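Local coordinates for D-3-phosphoglycerate dehydrogenase-related protein (Vibrio cholerae, PDB 4S1V), which probably catalyses the NAD-dependent interconversion of D-2-hydroxyacids such as 3-phosphoglycerate and their 2-oxoacids, as a member of the D-isomer-specific 2-hydroxyacid dehydrogenase family, at residues Gln21-His26 with Glu306-Phe311; Asp27-Asn32 with Lys46-Leu51; Leu109-Ile114 with Phe169-Leu174; Arg148-Trp153 with Gln160-Phe165; Gly246-Val251 with Ala260-Tyr265. All coordinates share one frame; numbering follows the deposited sequence.

Contact 1 of 5, residues Gln21-His26 with Glu306-Phe311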
# COMPACT_ATOMS: atom_id res chain seq x y z
N GLN C 21 35.77 -4.27 -28.63
CA GLN C 21 36.53 -4.19 -29.89
C GLN C 21 37.89 -4.87 -29.81
O GLN C 21 38.43 -5.30 -30.84
CB GLN C 21 36.68 -2.74 -30.38
CG GLN C 21 35.53 -2.28 -31.27
CD GLN C 21 35.33 -3.17 -32.49
OE1 GLN C 21 36.26 -3.43 -33.26
NE2 GLN C 21 34.10 -3.64 -32.68
N CYS C 22 38.43 -4.97 -28.60
CA CYS C 22 39.67 -5.70 -28.32
C CYS C 22 39.59 -7.18 -28.69
O CYS C 22 40.62 -7.87 -28.74
CB CYS C 22 40.06 -5.57 -26.84
SG CYS C 22 40.42 -3.88 -26.29
N LEU C 23 38.38 -7.67 -28.95
CA LEU C 23 38.18 -9.09 -29.29
C LEU C 23 37.92 -9.33 -30.78
O LEU C 23 37.58 -10.45 -31.18
CB LEU C 23 37.06 -9.69 -28.45
CG LEU C 23 37.26 -9.81 -26.94
CD1 LEU C 23 36.03 -10.45 -26.33
CD2 LEU C 23 38.52 -10.61 -26.59
N GLN C 24 38.08 -8.29 -31.59
CA GLN C 24 37.93 -8.40 -33.04
C GLN C 24 38.81 -9.53 -33.60
O GLN C 24 39.94 -9.73 -33.14
CB GLN C 24 38.29 -7.06 -33.70
CG GLN C 24 37.80 -6.90 -35.13
CD GLN C 24 38.62 -5.89 -35.91
OE1 GLN C 24 39.57 -5.29 -35.40
NE2 GLN C 24 38.25 -5.69 -37.17
N GLY C 25 38.28 -10.28 -34.56
CA GLY C 25 39.01 -11.42 -35.13
C GLY C 25 39.02 -12.65 -34.23
O GLY C 25 39.86 -13.54 -34.40
N HIS C 26 38.10 -12.69 -33.27
CA HIS C 26 37.87 -13.89 -32.47
C HIS C 26 36.42 -14.26 -32.57
O HIS C 26 35.59 -13.42 -32.93
CB HIS C 26 38.22 -13.65 -31.00
CG HIS C 26 39.70 -13.63 -30.72
ND1 HIS C 26 40.44 -14.76 -30.63
CD2 HIS C 26 40.58 -12.57 -30.48
CE1 HIS C 26 41.72 -14.44 -30.35
NE2 HIS C 26 41.80 -13.10 -30.26
N GLU C 306 42.37 -8.26 -22.50
CA GLU C 306 43.82 -8.10 -22.66
C GLU C 306 44.52 -9.43 -22.37
O GLU C 306 45.44 -9.83 -23.09
CB GLU C 306 44.34 -6.99 -21.73
CG GLU C 306 45.85 -6.87 -21.61
CD GLU C 306 46.29 -6.18 -20.32
OE1 GLU C 306 45.54 -5.35 -19.77
OE2 GLU C 306 47.41 -6.47 -19.85
N ASN C 307 44.07 -10.11 -21.32
CA ASN C 307 44.65 -11.40 -20.95
C ASN C 307 44.30 -12.51 -21.95
O ASN C 307 45.10 -13.41 -22.19
CB ASN C 307 44.24 -11.77 -19.53
CG ASN C 307 45.00 -10.97 -18.48
OD1 ASN C 307 46.13 -10.53 -18.71
ND2 ASN C 307 44.38 -10.78 -17.33
N VAL C 308 43.11 -12.41 -22.53
CA VAL C 308 42.70 -13.31 -23.60
C VAL C 308 43.67 -13.21 -24.79
O VAL C 308 44.18 -14.23 -25.26
CB VAL C 308 41.24 -13.05 -24.05
CG1 VAL C 308 40.93 -13.77 -25.35
CG2 VAL C 308 40.26 -13.49 -22.96
N VAL C 309 43.94 -11.98 -25.24
CA VAL C 309 44.84 -11.76 -26.39
C VAL C 309 46.32 -12.02 -26.07
O VAL C 309 47.11 -12.37 -26.96
CB VAL C 309 44.63 -10.38 -27.07
CG1 VAL C 309 43.20 -10.25 -27.57
CG2 VAL C 309 44.98 -9.24 -26.14
N LYS C 310 46.69 -11.87 -24.80
CA LYS C 310 48.00 -12.30 -24.31
C LYS C 310 48.14 -13.82 -24.36
O LYS C 310 49.21 -14.35 -24.71
CB LYS C 310 48.26 -11.80 -22.89
CG LYS C 310 48.71 -10.36 -22.79
CD LYS C 310 49.08 -9.99 -21.36
CE LYS C 310 49.81 -8.66 -21.29
NZ LYS C 310 49.73 -8.05 -19.93
N PHE C 311 47.06 -14.53 -24.02
CA PHE C 311 47.06 -16.00 -24.07
C PHE C 311 47.10 -16.48 -25.52
O PHE C 311 47.79 -17.44 -25.83
CB PHE C 311 45.84 -16.59 -23.34
CG PHE C 311 45.84 -18.10 -23.27
CD1 PHE C 311 45.27 -18.86 -24.29
CD2 PHE C 311 46.40 -18.76 -22.19
CE1 PHE C 311 45.27 -20.25 -24.23
CE2 PHE C 311 46.41 -20.14 -22.12
CZ PHE C 311 45.84 -20.89 -23.14

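Contact 2 of 5, residues Asp27-Asn32 with Lys46-Leu51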
# COMPACT_ATOMS: atom_id res chain seq x y z
N ASP C 27 36.11 -15.51 -32.26
CA ASP C 27 34.73 -15.99 -32.26
C ASP C 27 34.14 -15.91 -30.84
O ASP C 27 34.43 -16.76 -29.98
CB ASP C 27 34.67 -17.43 -32.79
CG ASP C 27 33.27 -17.87 -33.15
OD1 ASP C 27 32.34 -17.03 -33.19
OD2 ASP C 27 33.09 -19.09 -33.40
N VAL C 28 33.30 -14.90 -30.61
CA VAL C 28 32.78 -14.60 -29.27
C VAL C 28 31.27 -14.82 -29.14
O VAL C 28 30.48 -14.29 -29.93
CB VAL C 28 33.11 -13.14 -28.85
CG1 VAL C 28 32.80 -12.92 -27.38
CG2 VAL C 28 34.57 -12.81 -29.13
N THR C 29 30.87 -15.60 -28.13
CA THR C 29 29.46 -15.70 -27.73
C THR C 29 29.28 -15.17 -26.31
O THR C 29 30.00 -15.58 -25.39
CB THR C 29 28.94 -17.15 -27.78
OG1 THR C 29 29.21 -17.72 -29.07
CG2 THR C 29 27.43 -17.20 -27.51
N VAL C 30 28.33 -14.25 -26.15
CA VAL C 30 27.98 -13.69 -24.86
C VAL C 30 26.65 -14.26 -24.38
O VAL C 30 25.61 -14.05 -25.01
CB VAL C 30 27.88 -12.15 -24.91
CG1 VAL C 30 27.67 -11.59 -23.51
CG2 VAL C 30 29.13 -11.54 -25.54
N PHE C 31 26.68 -14.97 -23.25
CA PHE C 31 25.46 -15.50 -22.66
C PHE C 31 24.86 -14.52 -21.66
O PHE C 31 25.58 -13.73 -21.05
CB PHE C 31 25.70 -16.88 -22.06
CG PHE C 31 26.03 -17.92 -23.10
CD1 PHE C 31 25.02 -18.46 -23.90
CD2 PHE C 31 27.34 -18.35 -23.29
CE1 PHE C 31 25.31 -19.41 -24.87
CE2 PHE C 31 27.64 -19.30 -24.26
CZ PHE C 31 26.62 -19.83 -25.05
N ASN C 32 23.53 -14.57 -21.52
CA ASN C 32 22.79 -13.53 -20.80
C ASN C 32 21.89 -14.08 -19.69
O ASN C 32 21.40 -13.33 -18.84
CB ASN C 32 21.94 -12.71 -21.77
CG ASN C 32 22.75 -12.13 -22.92
OD1 ASN C 32 22.35 -12.23 -24.08
ND2 ASN C 32 23.89 -11.51 -22.61
N LYS C 46 30.95 -26.74 -24.28
CA LYS C 46 31.84 -27.72 -24.91
C LYS C 46 32.80 -27.15 -25.98
O LYS C 46 34.00 -27.37 -25.88
CB LYS C 46 31.08 -28.94 -25.45
CG LYS C 46 30.90 -30.03 -24.41
CD LYS C 46 31.10 -31.42 -24.99
CE LYS C 46 30.79 -32.50 -23.96
NZ LYS C 46 31.75 -32.55 -22.82
N PRO C 47 32.27 -26.41 -26.99
CA PRO C 47 33.14 -25.97 -28.09
C PRO C 47 34.09 -24.81 -27.75
O PRO C 47 34.87 -24.38 -28.61
CB PRO C 47 32.14 -25.53 -29.16
CG PRO C 47 30.97 -25.04 -28.38
CD PRO C 47 30.88 -25.95 -27.19
N PHE C 48 34.03 -24.31 -26.52
CA PHE C 48 34.80 -23.11 -26.17
C PHE C 48 36.19 -23.39 -25.64
O PHE C 48 36.41 -24.35 -24.89
CB PHE C 48 34.01 -22.21 -25.22
CG PHE C 48 32.82 -21.57 -25.86
CD1 PHE C 48 32.98 -20.51 -26.75
CD2 PHE C 48 31.53 -22.02 -25.59
CE1 PHE C 48 31.87 -19.92 -27.35
CE2 PHE C 48 30.43 -21.44 -26.18
CZ PHE C 48 30.60 -20.38 -27.06
N GLU C 49 37.13 -22.54 -26.04
CA GLU C 49 38.54 -22.66 -25.67
C GLU C 49 38.94 -21.68 -24.55
O GLU C 49 39.92 -21.90 -23.84
CB GLU C 49 39.43 -22.44 -26.90
CG GLU C 49 39.23 -23.48 -28.00
CD GLU C 49 39.82 -23.05 -29.34
OE1 GLU C 49 39.21 -22.20 -30.02
OE2 GLU C 49 40.90 -23.57 -29.70
N ALA C 50 38.16 -20.60 -24.41
CA ALA C 50 38.35 -19.64 -23.33
C ALA C 50 37.00 -19.22 -22.76
O ALA C 50 36.04 -19.02 -23.50
CB ALA C 50 39.12 -18.41 -23.81
N LEU C 51 36.94 -19.08 -21.44
CA LEU C 51 35.79 -18.50 -20.76
C LEU C 51 36.20 -17.20 -20.10
O LEU C 51 37.26 -17.13 -19.48
CB LEU C 51 35.24 -19.42 -19.67
CG LEU C 51 34.77 -20.83 -19.95
CD1 LEU C 51 34.41 -21.46 -18.61
CD2 LEU C 51 33.59 -20.85 -20.91

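Contact 3 of 5, residues Leu109-Ile114 with Phe169-Leu174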
# COMPACT_ATOMS: atom_id res chain seq x y z
N LEU C 109 27.82 3.11 -5.09
CA LEU C 109 26.58 2.33 -5.00
C LEU C 109 26.16 2.09 -3.55
O LEU C 109 24.98 2.24 -3.21
CB LEU C 109 26.72 1.00 -5.77
CG LEU C 109 25.52 0.04 -5.94
CD1 LEU C 109 25.28 -0.79 -4.68
CD2 LEU C 109 24.25 0.75 -6.39
N CYS C 110 27.12 1.73 -2.70
CA CYS C 110 26.87 1.57 -1.27
C CYS C 110 26.24 2.84 -0.72
O CYS C 110 25.26 2.78 0.02
CB CYS C 110 28.16 1.24 -0.52
SG CYS C 110 27.92 0.99 1.26
N TRP C 111 26.78 3.99 -1.10
CA TRP C 111 26.24 5.26 -0.63
C TRP C 111 24.85 5.51 -1.12
O TRP C 111 24.00 6.02 -0.38
CB TRP C 111 27.16 6.42 -1.00
CG TRP C 111 27.00 7.52 0.01
CD1 TRP C 111 26.45 8.79 -0.19
CD2 TRP C 111 27.32 7.46 1.44
NE1 TRP C 111 26.44 9.50 0.99
CE2 TRP C 111 26.95 8.76 2.00
CE3 TRP C 111 27.88 6.49 2.28
CZ2 TRP C 111 27.13 9.06 3.34
CZ3 TRP C 111 28.06 6.81 3.63
CH2 TRP C 111 27.69 8.06 4.15
N SER C 112 24.61 5.16 -2.38
CA SER C 112 23.29 5.29 -2.98
C SER C 112 22.24 4.45 -2.23
O SER C 112 21.09 4.88 -2.07
CB SER C 112 23.34 4.88 -4.45
OG SER C 112 22.07 5.01 -5.06
N LEU C 113 22.65 3.27 -1.78
CA LEU C 113 21.78 2.39 -1.00
C LEU C 113 21.48 3.02 0.34
O LEU C 113 20.34 3.03 0.80
CB LEU C 113 22.43 1.01 -0.79
CG LEU C 113 22.76 0.06 -1.95
CD1 LEU C 113 22.74 -1.38 -1.47
CD2 LEU C 113 21.80 0.22 -3.12
N ILE C 114 22.52 3.56 0.97
CA ILE C 114 22.40 4.18 2.28
C ILE C 114 21.41 5.36 2.24
O ILE C 114 20.53 5.46 3.09
CB ILE C 114 23.79 4.59 2.84
CG1 ILE C 114 24.55 3.34 3.27
CG2 ILE C 114 23.66 5.56 4.00
CD1 ILE C 114 26.06 3.52 3.39
N PHE C 169 29.05 14.35 4.70
CA PHE C 169 27.64 14.39 5.09
C PHE C 169 27.46 14.70 6.58
O PHE C 169 26.34 14.76 7.06
CB PHE C 169 26.94 13.07 4.72
CG PHE C 169 26.43 13.03 3.30
CD1 PHE C 169 27.31 12.96 2.22
CD2 PHE C 169 25.06 13.07 3.04
CE1 PHE C 169 26.84 12.93 0.91
CE2 PHE C 169 24.58 13.04 1.74
CZ PHE C 169 25.47 12.97 0.68
N GLY C 170 28.56 14.90 7.32
CA GLY C 170 28.48 15.33 8.72
C GLY C 170 28.22 14.19 9.70
O GLY C 170 27.57 14.38 10.74
N MET C 171 28.73 13.01 9.37
CA MET C 171 28.58 11.85 10.22
C MET C 171 29.86 11.59 11.01
O MET C 171 30.94 11.54 10.42
CB MET C 171 28.22 10.60 9.40
CG MET C 171 27.01 10.75 8.48
SD MET C 171 26.60 9.21 7.64
CE MET C 171 25.76 8.29 8.94
N PRO C 172 29.76 11.41 12.34
CA PRO C 172 30.91 10.83 13.05
C PRO C 172 31.28 9.48 12.42
O PRO C 172 30.40 8.73 11.99
CB PRO C 172 30.39 10.62 14.48
CG PRO C 172 29.25 11.57 14.63
CD PRO C 172 28.65 11.76 13.25
N ILE C 173 32.57 9.17 12.37
CA ILE C 173 33.01 7.90 11.80
C ILE C 173 33.57 7.02 12.90
O ILE C 173 34.48 7.43 13.62
CB ILE C 173 34.04 8.10 10.66
CG1 ILE C 173 33.54 9.14 9.64
CG2 ILE C 173 34.38 6.77 9.99
CD1 ILE C 173 32.28 8.74 8.88
N LEU C 174 32.98 5.83 13.04
CA LEU C 174 33.44 4.82 14.01
C LEU C 174 33.87 3.57 13.26
O LEU C 174 33.11 3.04 12.43
CB LEU C 174 32.32 4.49 15.00
CG LEU C 174 32.65 3.52 16.15
CD1 LEU C 174 33.62 4.14 17.16
CD2 LEU C 174 31.38 3.06 16.84

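Contact 4 of 5, residues Arg148-Trp153 with Gln160-Phe165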
# COMPACT_ATOMS: atom_id res chain seq x y z
N ARG C 148 24.25 11.42 12.51
CA ARG C 148 24.22 9.98 12.82
C ARG C 148 25.62 9.36 12.72
O ARG C 148 26.40 9.71 11.83
CB ARG C 148 23.23 9.25 11.90
CG ARG C 148 21.76 9.55 12.19
CD ARG C 148 20.80 8.75 11.31
NE ARG C 148 20.57 7.40 11.82
CZ ARG C 148 19.67 6.53 11.34
NH1 ARG C 148 18.90 6.85 10.30
NH2 ARG C 148 19.56 5.34 11.89
N THR C 149 25.95 8.45 13.64
CA THR C 149 27.25 7.78 13.58
C THR C 149 27.31 6.70 12.51
O THR C 149 26.48 5.77 12.48
CB THR C 149 27.68 7.20 14.95
OG1 THR C 149 27.89 8.28 15.87
CG2 THR C 149 28.99 6.42 14.81
N LEU C 150 28.29 6.83 11.61
CA LEU C 150 28.50 5.85 10.58
C LEU C 150 29.52 4.84 11.05
O LEU C 150 30.69 5.18 11.25
CB LEU C 150 28.95 6.52 9.27
CG LEU C 150 29.38 5.63 8.10
CD1 LEU C 150 28.27 4.67 7.68
CD2 LEU C 150 29.80 6.50 6.92
N GLY C 151 29.09 3.59 11.21
CA GLY C 151 29.99 2.51 11.58
C GLY C 151 30.50 1.74 10.38
O GLY C 151 29.72 1.25 9.57
N ILE C 152 31.82 1.64 10.27
CA ILE C 152 32.45 0.94 9.16
C ILE C 152 33.27 -0.22 9.70
O ILE C 152 34.15 -0.02 10.55
CB ILE C 152 33.32 1.91 8.32
CG1 ILE C 152 32.47 3.08 7.84
CG2 ILE C 152 33.97 1.19 7.14
CD1 ILE C 152 33.27 4.25 7.33
N TRP C 153 32.93 -1.43 9.26
CA TRP C 153 33.73 -2.61 9.55
C TRP C 153 34.60 -2.87 8.35
O TRP C 153 34.10 -3.28 7.30
CB TRP C 153 32.85 -3.82 9.84
CG TRP C 153 33.57 -4.99 10.46
CD1 TRP C 153 34.91 -5.35 10.31
CD2 TRP C 153 32.99 -6.02 11.35
NE1 TRP C 153 35.19 -6.49 11.03
CE2 TRP C 153 34.09 -6.94 11.68
CE3 TRP C 153 31.73 -6.26 11.90
CZ2 TRP C 153 33.91 -8.04 12.51
CZ3 TRP C 153 31.56 -7.38 12.72
CH2 TRP C 153 32.63 -8.24 13.03
N GLN C 160 37.28 3.13 3.09
CA GLN C 160 37.83 4.49 3.21
C GLN C 160 37.01 5.53 2.45
O GLN C 160 36.85 6.66 2.91
CB GLN C 160 39.28 4.54 2.71
CG GLN C 160 40.30 4.10 3.75
CD GLN C 160 41.69 3.95 3.17
OE1 GLN C 160 42.26 4.90 2.63
NE2 GLN C 160 42.25 2.74 3.28
N ARG C 161 36.51 5.13 1.29
CA ARG C 161 35.66 6.00 0.49
C ARG C 161 34.32 6.27 1.16
O ARG C 161 33.82 7.39 1.10
CB ARG C 161 35.47 5.42 -0.92
CG ARG C 161 36.73 5.58 -1.76
CD ARG C 161 36.64 4.93 -3.12
NE ARG C 161 37.98 4.85 -3.70
CZ ARG C 161 38.50 5.73 -4.54
NH1 ARG C 161 37.81 6.78 -4.95
NH2 ARG C 161 39.73 5.55 -4.98
N ILE C 162 33.76 5.24 1.79
CA ILE C 162 32.50 5.36 2.54
C ILE C 162 32.66 6.33 3.71
O ILE C 162 31.78 7.16 3.97
CB ILE C 162 31.99 3.98 3.02
CG1 ILE C 162 31.79 3.01 1.83
CG2 ILE C 162 30.69 4.09 3.80
CD1 ILE C 162 30.97 3.55 0.68
N ALA C 163 33.79 6.23 4.41
CA ALA C 163 34.15 7.16 5.50
C ALA C 163 34.22 8.61 5.03
O ALA C 163 33.68 9.49 5.69
CB ALA C 163 35.46 6.75 6.14
N GLN C 164 34.87 8.85 3.89
CA GLN C 164 34.95 10.20 3.34
C GLN C 164 33.57 10.73 2.99
O GLN C 164 33.29 11.91 3.19
CB GLN C 164 35.86 10.24 2.10
CG GLN C 164 37.33 10.11 2.43
CD GLN C 164 38.19 9.82 1.21
OE1 GLN C 164 37.73 9.27 0.21
NE2 GLN C 164 39.47 10.19 1.30
N PHE C 165 32.70 9.84 2.49
CA PHE C 165 31.31 10.21 2.20
C PHE C 165 30.59 10.61 3.49
O PHE C 165 30.01 11.68 3.55
CB PHE C 165 30.54 9.08 1.47
CG PHE C 165 31.11 8.69 0.10
CD1 PHE C 165 31.90 9.59 -0.65
CD2 PHE C 165 30.83 7.44 -0.44
CE1 PHE C 165 32.40 9.23 -1.90
CE2 PHE C 165 31.34 7.07 -1.69
CZ PHE C 165 32.13 7.97 -2.42

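Contact 5 of 5, residues Gly246-Val251 with Ala260-Tyr265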
# COMPACT_ATOMS: atom_id res chain seq x y z
N GLY C 246 20.68 -16.70 7.96
CA GLY C 246 19.29 -16.42 8.32
C GLY C 246 19.09 -15.30 9.33
O GLY C 246 17.97 -14.82 9.52
N ALA C 247 20.17 -14.90 10.00
CA ALA C 247 20.07 -13.98 11.13
C ALA C 247 19.53 -12.61 10.74
O ALA C 247 18.71 -12.04 11.48
CB ALA C 247 21.42 -13.85 11.84
N LEU C 248 19.96 -12.08 9.60
CA LEU C 248 19.48 -10.78 9.15
C LEU C 248 17.97 -10.79 8.91
O LEU C 248 17.25 -9.89 9.38
CB LEU C 248 20.19 -10.30 7.88
CG LEU C 248 19.79 -8.87 7.43
CD1 LEU C 248 20.09 -7.79 8.47
CD2 LEU C 248 20.42 -8.50 6.09
N TYR C 249 17.48 -11.80 8.18
CA TYR C 249 16.04 -11.88 7.92
C TYR C 249 15.26 -11.98 9.23
O TYR C 249 14.30 -11.24 9.44
CB TYR C 249 15.65 -13.05 7.00
CG TYR C 249 14.14 -13.20 7.00
CD1 TYR C 249 13.34 -12.35 6.23
CD2 TYR C 249 13.50 -14.13 7.83
CE1 TYR C 249 11.97 -12.43 6.26
CE2 TYR C 249 12.11 -14.21 7.88
CZ TYR C 249 11.35 -13.36 7.09
OH TYR C 249 9.99 -13.43 7.10
N SER C 250 15.67 -12.89 10.10
CA SER C 250 14.96 -13.12 11.36
C SER C 250 14.83 -11.82 12.15
O SER C 250 13.75 -11.51 12.67
CB SER C 250 15.67 -14.20 12.18
OG SER C 250 14.94 -14.49 13.37
N VAL C 251 15.91 -11.04 12.20
CA VAL C 251 15.97 -9.79 13.00
C VAL C 251 15.16 -8.65 12.36
O VAL C 251 14.42 -7.96 13.06
CB VAL C 251 17.43 -9.35 13.25
CG1 VAL C 251 17.50 -7.95 13.83
CG2 VAL C 251 18.13 -10.33 14.18
N ALA C 260 17.46 -2.21 6.93
CA ALA C 260 18.64 -2.83 6.34
C ALA C 260 18.70 -2.49 4.86
O ALA C 260 17.69 -2.14 4.26
CB ALA C 260 18.63 -4.34 6.56
N ALA C 261 19.90 -2.54 4.30
CA ALA C 261 20.09 -2.40 2.87
C ALA C 261 21.16 -3.42 2.47
O ALA C 261 22.23 -3.46 3.07
CB ALA C 261 20.54 -0.98 2.54
N VAL C 262 20.84 -4.25 1.48
CA VAL C 262 21.77 -5.28 1.01
C VAL C 262 21.93 -5.30 -0.51
O VAL C 262 20.98 -5.02 -1.25
CB VAL C 262 21.41 -6.70 1.54
CG1 VAL C 262 21.62 -6.78 3.04
CG2 VAL C 262 19.97 -7.08 1.18
N ASP C 263 23.14 -5.61 -0.96
CA ASP C 263 23.46 -5.72 -2.38
C ASP C 263 23.73 -7.17 -2.73
O ASP C 263 23.83 -7.55 -3.90
CB ASP C 263 24.71 -4.87 -2.69
CG ASP C 263 24.87 -4.55 -4.17
OD1 ASP C 263 23.85 -4.27 -4.84
OD2 ASP C 263 26.01 -4.57 -4.68
N VAL C 264 23.84 -7.99 -1.68
CA VAL C 264 24.43 -9.32 -1.77
C VAL C 264 23.61 -10.33 -0.97
O VAL C 264 22.94 -9.97 0.00
CB VAL C 264 25.90 -9.31 -1.29
CG1 VAL C 264 26.77 -8.55 -2.29
CG2 VAL C 264 26.02 -8.69 0.09
N TYR C 265 23.66 -11.60 -1.39
CA TYR C 265 22.78 -12.66 -0.88
C TYR C 265 23.50 -14.00 -0.87
O TYR C 265 24.49 -14.19 -1.59
CB TYR C 265 21.50 -12.75 -1.73
CG TYR C 265 20.87 -11.39 -2.03
CD1 TYR C 265 21.29 -10.64 -3.12
CD2 TYR C 265 19.90 -10.85 -1.18
CE1 TYR C 265 20.75 -9.41 -3.39
CE2 TYR C 265 19.34 -9.61 -1.45
CZ TYR C 265 19.78 -8.90 -2.55
OH TYR C 265 19.26 -7.67 -2.83

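Contact 1 of 5, residues Gln21-His26 with Glu306-Phe311
Val309 CG1 is the hub of this contact: it lies 3.7 Å from the backbone oxygen Cys22 O and 4.2 Å from His26 NE2, so one methyl meets both a carbonyl and an imidazole. The first torsion of Val309 (chi1 -59°) sets CG1 anti to its own carbonyl carbon, which turns that branch outward from the helix to the loop. The imidazole of His26 comes at the methyl obliquely, with its NE2 end leading. Its other nitrogen, ND1, is hydrogen-bonded to the backbone N of Met2, a bond that limits rotation of the ring. One helix position earlier, Val308 offers CG1, held anti to the backbone N (chi1 168°), to Leu23 CD2 at 4.2 Å; the two side chains lie roughly perpendicular. No hydrogen bond spans the segments, and the contact is light and largely apolar. The loop itself folds into a type II turn from Leu23 to His26, in which Gly25 takes a positive phi. Helix 294-312, near the C-terminus, thus packs beside the loop joining strands 3-6 and 27-30, while Val308 also reaches Ile4 of strand 3-6 and Leu73 and Ser75 of strand 73-76.

Contact 2 of 5, residues Asp27-Asn32 with Lys46-Leu51
Thr29 and Phe48 face each other with their CA atoms 9.3 Å apart, the first in strand 27-30 and the second in the loop leading into strand 50-53, so side chains alone bridge the backbones. The contact lies within the beta-alpha-beta crossover of strand 27-30, helix 38-45 and strand 50-53, part of the five-stranded parallel sheet of the N-terminal part of the chain; strand 3-6 runs between the two strands, and the contact passes over it. Phe48 does most of the touching. With CG anti to its carbonyl carbon (chi1 -69°), its ring extends over the middle strand and presents its far edge to Thr29. Thr29 OG1 lies in the plane of the ring, at its edge, and the threonine side chain runs steeply across the direction of the phenylalanine side chain. Phe31 arrives from the opposite direction, and CE2 of Phe48 lies at the edge of the Phe31 ring, near the plane of that ring. One face of the Phe31 ring is occupied by Thr29 CG2 of the same segment, 3.7 Å above the plane toward the rim. Phe48 also makes a cation-pi contact with Lys3, and Phe31 packs on Arg44 of helix 38-45. The two phenyl rings touch at Phe31 CE2 and Phe48 CE2, 4.0 Å apart, while Thr29 OG1 stands 3.6 Å from Phe48 CZ.

Contact 3 of 5, residues Leu109-Ile114 with Phe169-Leu174
Trp111 holds CG anti to its backbone N (chi1 -152°), which sends the indole off helix 104-119 toward Phe169 and Met171, and Met171 bends at chi3 (78°) with its sulfur at the indole. The aromatic pair is T-shaped. The edge of Trp111 points to a face of Phe169, the five-membered ring centroid of Trp111 is 4.8 Å from the ring centroid of Phe169, and the planes stand at 67°. Trp111 NE1 leads the approach, 3.5 Å from Phe169 CE1 and displaced from the ring centre toward the rim. Farther along the indole, Trp111 CH2 meets Met171 SD at 3.8 Å, a Met-aromatic contact made at the ring edge. Gly170, between the two partners, closes helix 157-168 with a Schellman motif, and its positive phi turns the chain toward strand 173-176. Phe165 of the same chain also meets the Trp111 ring, whereas Phe165 of the second subunit stacks on Phe169, which extends the aromatic cluster across the subunit interface. Within this buried cluster, the polar N-H edge of the indole lies against the pi face of Phe169 and the polarisable Met171 sulfur against the carbon edge of the indole, favourable contacts that need no conventional hydrogen bond.

Contact 4 of 5, residues Arg148-Trp153 with Gln160-Phe165
Leu150, the first residue of strand 150-153, meets helix 157-168 through CD2, which lies 3.6 Å from the backbone oxygen Ile162 O. The same methyl is 4.0 Å from Ile162 CG2. A chi1 near trans (173°) swings Leu150 CG away from its backbone N, and the side chain reaches out from the strand to the helix backbone. Gly151 follows without a side chain, and Ile152 again points to the helix. Its CG1 is anti to the carbonyl carbon (chi1 -56°), and the extended chain beyond carries CD1 to Ala163, 3.5 Å from Ala163 CB. The small alanine lets the isoleucine tip come equally near the helix backbone, at Ala163 CA. Ile162 CG2 is a further 4.4 Å neighbour of Ile152 CD1. The axes of strand 150-153 and of helix residues 160-165 run almost antiparallel (173°), 9.3 Å apart at closest approach. Trp111 of helix 104-119 packs on both Leu150 and Ile162, and Ile173 of the next strand touches Leu150, Ile152 and Ala163. This is the first beta-alpha-beta crossover of a Rossmann fold, whose strand-to-helix turn and first helical residues carry Gly154, Gly156 and Gly159 in a pattern consistent with a dinucleotide-binding GxGxxG loop.

Contact 5 of 5, residues Gly246-Val251 with Ala260-Tyr265
Leu248 and Val262 lie side by side, pointing opposite ways, the leucine reaching from helix 247-254 to the sheet and the valine from strand 259-262 to the helix. They meet through Leu248 CD2 and Val262 CG1, 3.7 Å apart. The first torsion of Leu248 is trans (chi1 -175°), and the fork of its two methyls then spans two positions of the strand: CD2 goes to Val262 while CD1 rests 4.2 Å from Ala260 CB. Ala261, between them, points its CB away from the helix. Val262 turns CG1 anti to its carbonyl carbon (chi1 -68°), placing that methyl against the leucine. The contact is wholly apolar and buried. It closes the beta-alpha-beta unit of strand 233-236, helix 247-254 and strand 259-262, with Leu248 also on Phe234 of the first strand and Ala260 and Val262 on Val283 of strand 283-285; another part of the helix, at Tyr249 and Ser250, meets residues 28-32 of the third subunit.

Overall arrangement
The five contacts divide between two parallel sheets. Contacts 1 and 2, centres 13 Å apart, lie at the five-stranded sheet and touch where Leu23 meets Val28. Contacts 3, 4 and 5 belong to the seven-stranded Rossmann sheet, 35 to 41 Å from the first two between centres. Contacts 3 and 4 are 5 Å apart and share neighbouring strands 150-153 and 173-176; contact 5 lies about 18 Å from contact 3, whose Leu109 and Leu113 pack on its Val262 and Asp263. Along the chain contact 2 closes first, then contact 4 nested inside contact 3, then contact 5. Contact 1 spans them all, as helix 294-312 returns to the N-terminal sheet, consistent with this family's two-domain build.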